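Local coordinates for protein LAE5 (Uncultured bacterium, PDB 5JD3) that probably hydrolyses carboxylic esters, as an esterase of the GDSL-like lipase/acylhydrolase family recovered from a lake metagenome, at residues A[35-40]-A[215-220]; A[57-62]-A[223-228]. One frame throughout, in Å; residues are numbered along the deposited sequence.

Interaction 1: A[35-40]-A[215-220]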
loop_
_atom_site.group_PDB
_atom_site.type_symbol
_atom_site.label_atom_id
_atom_site.label_comp_id
_atom_site.label_asym_id
_atom_site.label_seq_id
_atom_site.Cartn_x
_atom_site.Cartn_y
_atom_site.Cartn_z
ATOM N N ASP A 35 -3.341 -3.493 4.215
ATOM C CA ASP A 35 -3.292 -4.720 5.005
ATOM C C ASP A 35 -2.106 -4.739 5.970
ATOM O O ASP A 35 -1.664 -3.692 6.441
ATOM C CB ASP A 35 -3.250 -5.943 4.085
ATOM C CG ASP A 35 -2.273 -5.780 2.936
ATOM O OD1 ASP A 35 -1.182 -5.211 3.149
ATOM O OD2 ASP A 35 -2.601 -6.223 1.814
ATOM N N SER A 36 -1.599 -5.935 6.260
ATOM C CA SER A 36 -0.533 -6.101 7.247
ATOM C C SER A 36 0.780 -5.478 6.790
ATOM O O SER A 36 1.619 -5.110 7.612
ATOM C CB SER A 36 -0.313 -7.582 7.560
ATOM O OG SER A 36 0.439 -8.212 6.539
ATOM N N ILE A 37 0.956 -5.368 5.477
ATOM C CA ILE A 37 2.152 -4.748 4.922
ATOM C C ILE A 37 2.172 -3.265 5.287
ATOM O O ILE A 37 3.235 -2.673 5.470
ATOM C CB ILE A 37 2.223 -4.929 3.394
ATOM C CG1 ILE A 37 2.131 -6.413 3.038
ATOM C CG2 ILE A 37 3.511 -4.338 2.838
ATOM C CD1 ILE A 37 3.220 -7.259 3.665
ATOM N N THR A 38 0.986 -2.678 5.410
ATOM C CA THR A 38 0.855 -1.308 5.890
ATOM C C THR A 38 0.848 -1.283 7.417
ATOM O O THR A 38 1.516 -0.454 8.036
ATOM C CB THR A 38 -0.427 -0.642 5.359
ATOM O OG1 THR A 38 -0.427 -0.680 3.927
ATOM C CG2 THR A 38 -0.511 0.804 5.820
ATOM N N ASP A 39 0.089 -2.203 8.007
ATOM C CA ASP A 39 -0.011 -2.350 9.459
ATOM C C ASP A 39 1.366 -2.461 10.103
ATOM O O ASP A 39 1.752 -1.614 10.910
ATOM C CB ASP A 39 -0.855 -3.583 9.804
ATOM C CG ASP A 39 -1.278 -3.626 11.265
ATOM O OD1 ASP A 39 -0.593 -3.031 12.122
ATOM O OD2 ASP A 39 -2.304 -4.274 11.556
ATOM N N ALA A 40 2.089 -3.519 9.746
ATOM C CA ALA A 40 3.455 -3.750 10.215
ATOM C C ALA A 40 3.565 -3.800 11.740
ATOM O O ALA A 40 4.605 -3.461 12.304
ATOM C CB ALA A 40 4.387 -2.683 9.656
ATOM N N ILE A 215 5.728 -12.553 0.852
ATOM C CA ILE A 215 4.761 -11.482 1.079
ATOM C C ILE A 215 5.212 -10.538 2.190
ATOM O O ILE A 215 5.284 -9.327 1.986
ATOM C CB ILE A 215 3.367 -12.036 1.433
ATOM C CG1 ILE A 215 2.721 -12.677 0.204
ATOM C CG2 ILE A 215 2.473 -10.924 1.960
ATOM C CD1 ILE A 215 2.517 -11.716 -0.950
ATOM N N HIS A 216 5.502 -11.095 3.364
ATOM C CA HIS A 216 5.982 -10.303 4.495
ATOM C C HIS A 216 7.507 -10.281 4.523
ATOM O O HIS A 216 8.136 -11.247 4.955
ATOM C CB HIS A 216 5.444 -10.861 5.817
ATOM C CG HIS A 216 3.956 -11.016 5.849
ATOM N ND1 HIS A 216 3.327 -12.214 5.587
ATOM C CD2 HIS A 216 2.972 -10.127 6.120
ATOM C CE1 HIS A 216 2.019 -12.055 5.691
ATOM N NE2 HIS A 216 1.777 -10.797 6.014
ATOM N N PRO A 217 8.108 -9.171 4.070
ATOM C CA PRO A 217 9.561 -9.106 3.914
ATOM C C PRO A 217 10.275 -8.619 5.168
ATOM O O PRO A 217 9.627 -8.182 6.119
ATOM C CB PRO A 217 9.727 -8.098 2.780
ATOM C CG PRO A 217 8.600 -7.130 3.013
ATOM C CD PRO A 217 7.462 -7.918 3.640
ATOM N N ASN A 218 11.602 -8.697 5.164
ATOM C CA ASN A 218 12.395 -8.070 6.213
ATOM C C ASN A 218 12.427 -6.563 5.988
ATOM O O ASN A 218 11.732 -6.051 5.110
ATOM C CB ASN A 218 13.813 -8.652 6.254
ATOM C CG ASN A 218 14.494 -8.647 4.896
ATOM O OD1 ASN A 218 14.060 -7.966 3.966
ATOM N ND2 ASN A 218 15.575 -9.411 4.778
ATOM N N LEU A 219 13.229 -5.852 6.774
ATOM C CA LEU A 219 13.285 -4.397 6.667
ATOM C C LEU A 219 13.743 -3.954 5.279
ATOM O O LEU A 219 13.287 -2.932 4.764
ATOM C CB LEU A 219 14.210 -3.814 7.735
ATOM C CG LEU A 219 14.070 -2.305 7.944
ATOM C CD1 LEU A 219 12.663 -1.963 8.415
ATOM C CD2 LEU A 219 15.109 -1.792 8.927
ATOM N N ALA A 220 14.639 -4.734 4.678
ATOM C CA ALA A 220 15.141 -4.446 3.339
ATOM C C ALA A 220 14.011 -4.449 2.315
ATOM O O ALA A 220 13.968 -3.603 1.421
ATOM C CB ALA A 220 16.212 -5.451 2.947
#
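Ser36 and His216 meet through one hydrogen bond, with Ser36 OG 3.0 Å from His216 NE2. Either atom could be the donor. The hydroxyl lies at the edge of the imidazole, in its plane. Ser36 OG sits between its own backbone N and carbonyl carbon (chi1 78°), a torsion that places it at the NE2 edge of the ring. His216 chi2 (97°) sets NE2 at Ser36 and one ring face on Ile215 CG2. The other ring nitrogen, ND1, bonds to Asp213 OD2.

The tight part lies on the buried side of this bond. Ile37 points its CD1 methyl into the 215-220 loop. Ile37 CD1 reaches Ile215 O at 3.4 Å and His216 CD2 at 3.8 Å, the latter obliquely to the ring. Ile215 CG2 stands 3.9 Å above the centre of the His216 ring plane, so the ring rests on its preceding neighbour. Ile37 CD1 and Ile215 CG2 are 4.1 Å apart. Tyr159 also packs on Ile37, and its OH bonds to Ile215 O. Pro217 touches more loosely, its CD 4.3 Å from Ile37 CD1. The solvent side is the His216 side: this residue is exposed, and Ser36 is partly so.

Asp35 caps the short helix 36-39. Its OD1 accepts from Ile37 N at 3.2 Å, on the anti side and 29° out of the carboxylate plane. The turn that carries Ser36 is thus fixed just after strand 29-34. A serine here and a histidine in the loop before the last helix are consistent with the SGNH (GDSL) hydrolase fold. Ser36, His216 and Asp213 are arranged like a Ser-His-Asp catalytic triad. The chain of bonds from Asp213 through both ring nitrogens to the Ser36 hydroxyl is consistent with a charge relay that activates a serine nucleophile for ester hydrolysis.

Interaction 2: A[57-62]-A[223-228]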
loop_
_atom_site.group_PDB
_atom_site.type_symbol
_atom_site.label_atom_id
_atom_site.label_comp_id
_atom_site.label_asym_id
_atom_site.label_seq_id
_atom_site.Cartn_x
_atom_site.Cartn_y
_atom_site.Cartn_z
ATOM N N SER A 57 6.788 -1.191 12.118
ATOM C CA SER A 57 8.188 -1.348 11.738
ATOM C C SER A 57 8.329 -1.706 10.261
ATOM O O SER A 57 9.259 -2.412 9.870
ATOM C CB SER A 57 8.856 -2.415 12.605
ATOM O OG SER A 57 8.244 -3.680 12.427
ATOM N N GLY A 58 7.402 -1.211 9.446
ATOM C CA GLY A 58 7.401 -1.497 8.022
ATOM C C GLY A 58 7.720 -0.279 7.176
ATOM O O GLY A 58 8.390 0.645 7.636
ATOM N N TYR A 59 7.228 -0.272 5.940
ATOM C CA TYR A 59 7.570 0.783 4.990
ATOM C C TYR A 59 6.964 2.127 5.382
ATOM O O TYR A 59 7.540 3.176 5.096
ATOM C CB TYR A 59 7.133 0.394 3.571
ATOM C CG TYR A 59 5.652 0.534 3.281
ATOM C CD1 TYR A 59 5.139 1.702 2.727
ATOM C CD2 TYR A 59 4.771 -0.509 3.537
ATOM C CE1 TYR A 59 3.789 1.833 2.453
ATOM C CE2 TYR A 59 3.419 -0.388 3.264
ATOM C CZ TYR A 59 2.935 0.785 2.723
ATOM O OH TYR A 59 1.591 0.910 2.450
ATOM N N VAL A 60 5.806 2.095 6.035
ATOM C CA VAL A 60 5.163 3.319 6.501
ATOM C C VAL A 60 6.056 4.029 7.514
ATOM O O VAL A 60 6.238 5.246 7.452
ATOM C CB VAL A 60 3.784 3.033 7.130
ATOM C CG1 VAL A 60 3.259 4.264 7.859
ATOM C CG2 VAL A 60 2.800 2.576 6.065
ATOM N N ALA A 61 6.624 3.259 8.437
ATOM C CA ALA A 61 7.560 3.799 9.415
ATOM C C ALA A 61 8.839 4.269 8.729
ATOM O O ALA A 61 9.475 5.228 9.167
ATOM C CB ALA A 61 7.876 2.763 10.479
ATOM N N LEU A 62 9.209 3.585 7.652
ATOM C CA LEU A 62 10.384 3.957 6.873
ATOM C C LEU A 62 10.156 5.275 6.145
ATOM O O LEU A 62 11.042 6.128 6.098
ATOM C CB LEU A 62 10.738 2.854 5.876
ATOM C CG LEU A 62 11.312 1.582 6.500
ATOM C CD1 LEU A 62 11.627 0.551 5.436
ATOM C CD2 LEU A 62 12.552 1.912 7.309
ATOM N N GLN A 223 11.968 -1.440 2.651
ATOM C CA GLN A 223 12.705 -0.304 2.111
ATOM C C GLN A 223 12.515 -0.233 0.599
ATOM O O GLN A 223 12.491 0.852 0.019
ATOM C CB GLN A 223 14.191 -0.404 2.462
ATOM C CG GLN A 223 14.983 0.863 2.172
ATOM C CD GLN A 223 14.636 2.000 3.115
ATOM O OE1 GLN A 223 14.963 1.958 4.302
ATOM N NE2 GLN A 223 13.970 3.023 2.591
ATOM N N VAL A 224 12.377 -1.396 -0.029
ATOM C CA VAL A 224 12.074 -1.470 -1.453
ATOM C C VAL A 224 10.718 -0.833 -1.724
ATOM O O VAL A 224 10.563 -0.045 -2.659
ATOM C CB VAL A 224 12.075 -2.928 -1.961
ATOM C CG1 VAL A 224 11.439 -3.020 -3.343
ATOM C CG2 VAL A 224 13.492 -3.485 -1.977
ATOM N N ILE A 225 9.740 -1.173 -0.890
ATOM C CA ILE A 225 8.402 -0.604 -0.994
ATOM C C ILE A 225 8.431 0.903 -0.766
ATOM O O ILE A 225 7.831 1.668 -1.522
ATOM C CB ILE A 225 7.435 -1.248 0.019
ATOM C CG1 ILE A 225 7.319 -2.751 -0.236
ATOM C CG2 ILE A 225 6.069 -0.590 -0.052
ATOM C CD1 ILE A 225 6.431 -3.469 0.757
ATOM N N ALA A 226 9.139 1.319 0.279
ATOM C CA ALA A 226 9.225 2.728 0.643
ATOM C C ALA A 226 9.904 3.555 -0.446
ATOM O O ALA A 226 9.467 4.661 -0.755
ATOM C CB ALA A 226 9.966 2.885 1.963
ATOM N N ASN A 227 10.969 3.012 -1.025
ATOM C CA ASN A 227 11.726 3.726 -2.048
ATOM C C ASN A 227 10.956 3.872 -3.357
ATOM O O ASN A 227 11.156 4.836 -4.095
ATOM C CB ASN A 227 13.061 3.026 -2.305
ATOM C CG ASN A 227 14.061 3.257 -1.188
ATOM O OD1 ASN A 227 13.746 3.888 -0.179
ATOM N ND2 ASN A 227 15.272 2.744 -1.363
ATOM N N ALA A 228 10.080 2.914 -3.641
ATOM C CA ALA A 228 9.217 3.004 -4.812
ATOM C C ALA A 228 8.230 4.152 -4.638
ATOM O O ALA A 228 7.962 4.907 -5.574
ATOM C CB ALA A 228 8.483 1.693 -5.038
#
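Tyr59 and Ile225 make the aromatic part of this helix-to-helix contact. Ile225 CG2 lies over one face of the Tyr59 ring, 3.8 Å from its centroid and 20° off the ring normal, a CH-pi contact. The methyl is shifted toward the CG end, where the Ile225 CG2 to Tyr59 CG distance is 3.5 Å. Ile225 has CG2 anti to its backbone N, which sends this branch at the ring while CG1 runs beside the N. Val60 CG2 covers the opposite face of the ring. The ring is thus held between two methyls.

Plain apolar packing follows along the helices. Ala226 CB touches Leu62 CB at 4.0 Å and Tyr59 CB at 4.1 Å. The small alanine lets helix 59-70 come close to helix 219-232, with Tyr59 CA and Ala226 CA 5.0 Å apart. Leu62 extends CD1 across the first turn of the other segment, 3.4 Å from Gln223 N.

The polar part belongs to one helix. Gln223 bends at chi2 (70°) and its NE2 donates to Asn227 OD1 at 2.9 Å, from above the carbonyl plane of the asparagine. Gln223 OE1 lies 3.8 Å from Leu62 CD1. With an alanine in place of Gln223, Asn227 OD1 would probably lose this donor, and Leu62 CD1 and CD2 the cover of the amide. No hydrogen bond crosses between the segments. The N-terminal turn of helix 59-70 is therefore joined to helix 219-232, the last of the chain, by apolar and CH-pi contacts. Ile225 extends this packing to Val194 and Phe198 of helix 194-201, and the amide pair stays at the partly exposed edge.

Interactions 1 and 2 lie side by side, their centres about 9 Å apart. Both use helix 219-232, and helices 36-39 and 59-70 follow each other in the chain. Thr38 OG1 and Tyr59 OH are 3.0 Å apart, a probable hydrogen bond. A second probable bond joins Ser57 N to Ala40 O at 3.2 Å. Interaction 1 holds Ser36 and His216 of the probable active site. Interaction 2 continues from it along helix 219-232, through Ile37 packed against Tyr59 and Ile225, which joins the two apolar patches. A bound PEG lies about 6 Å from the Leu62 side chain, but about 11 Å from that of Pro217.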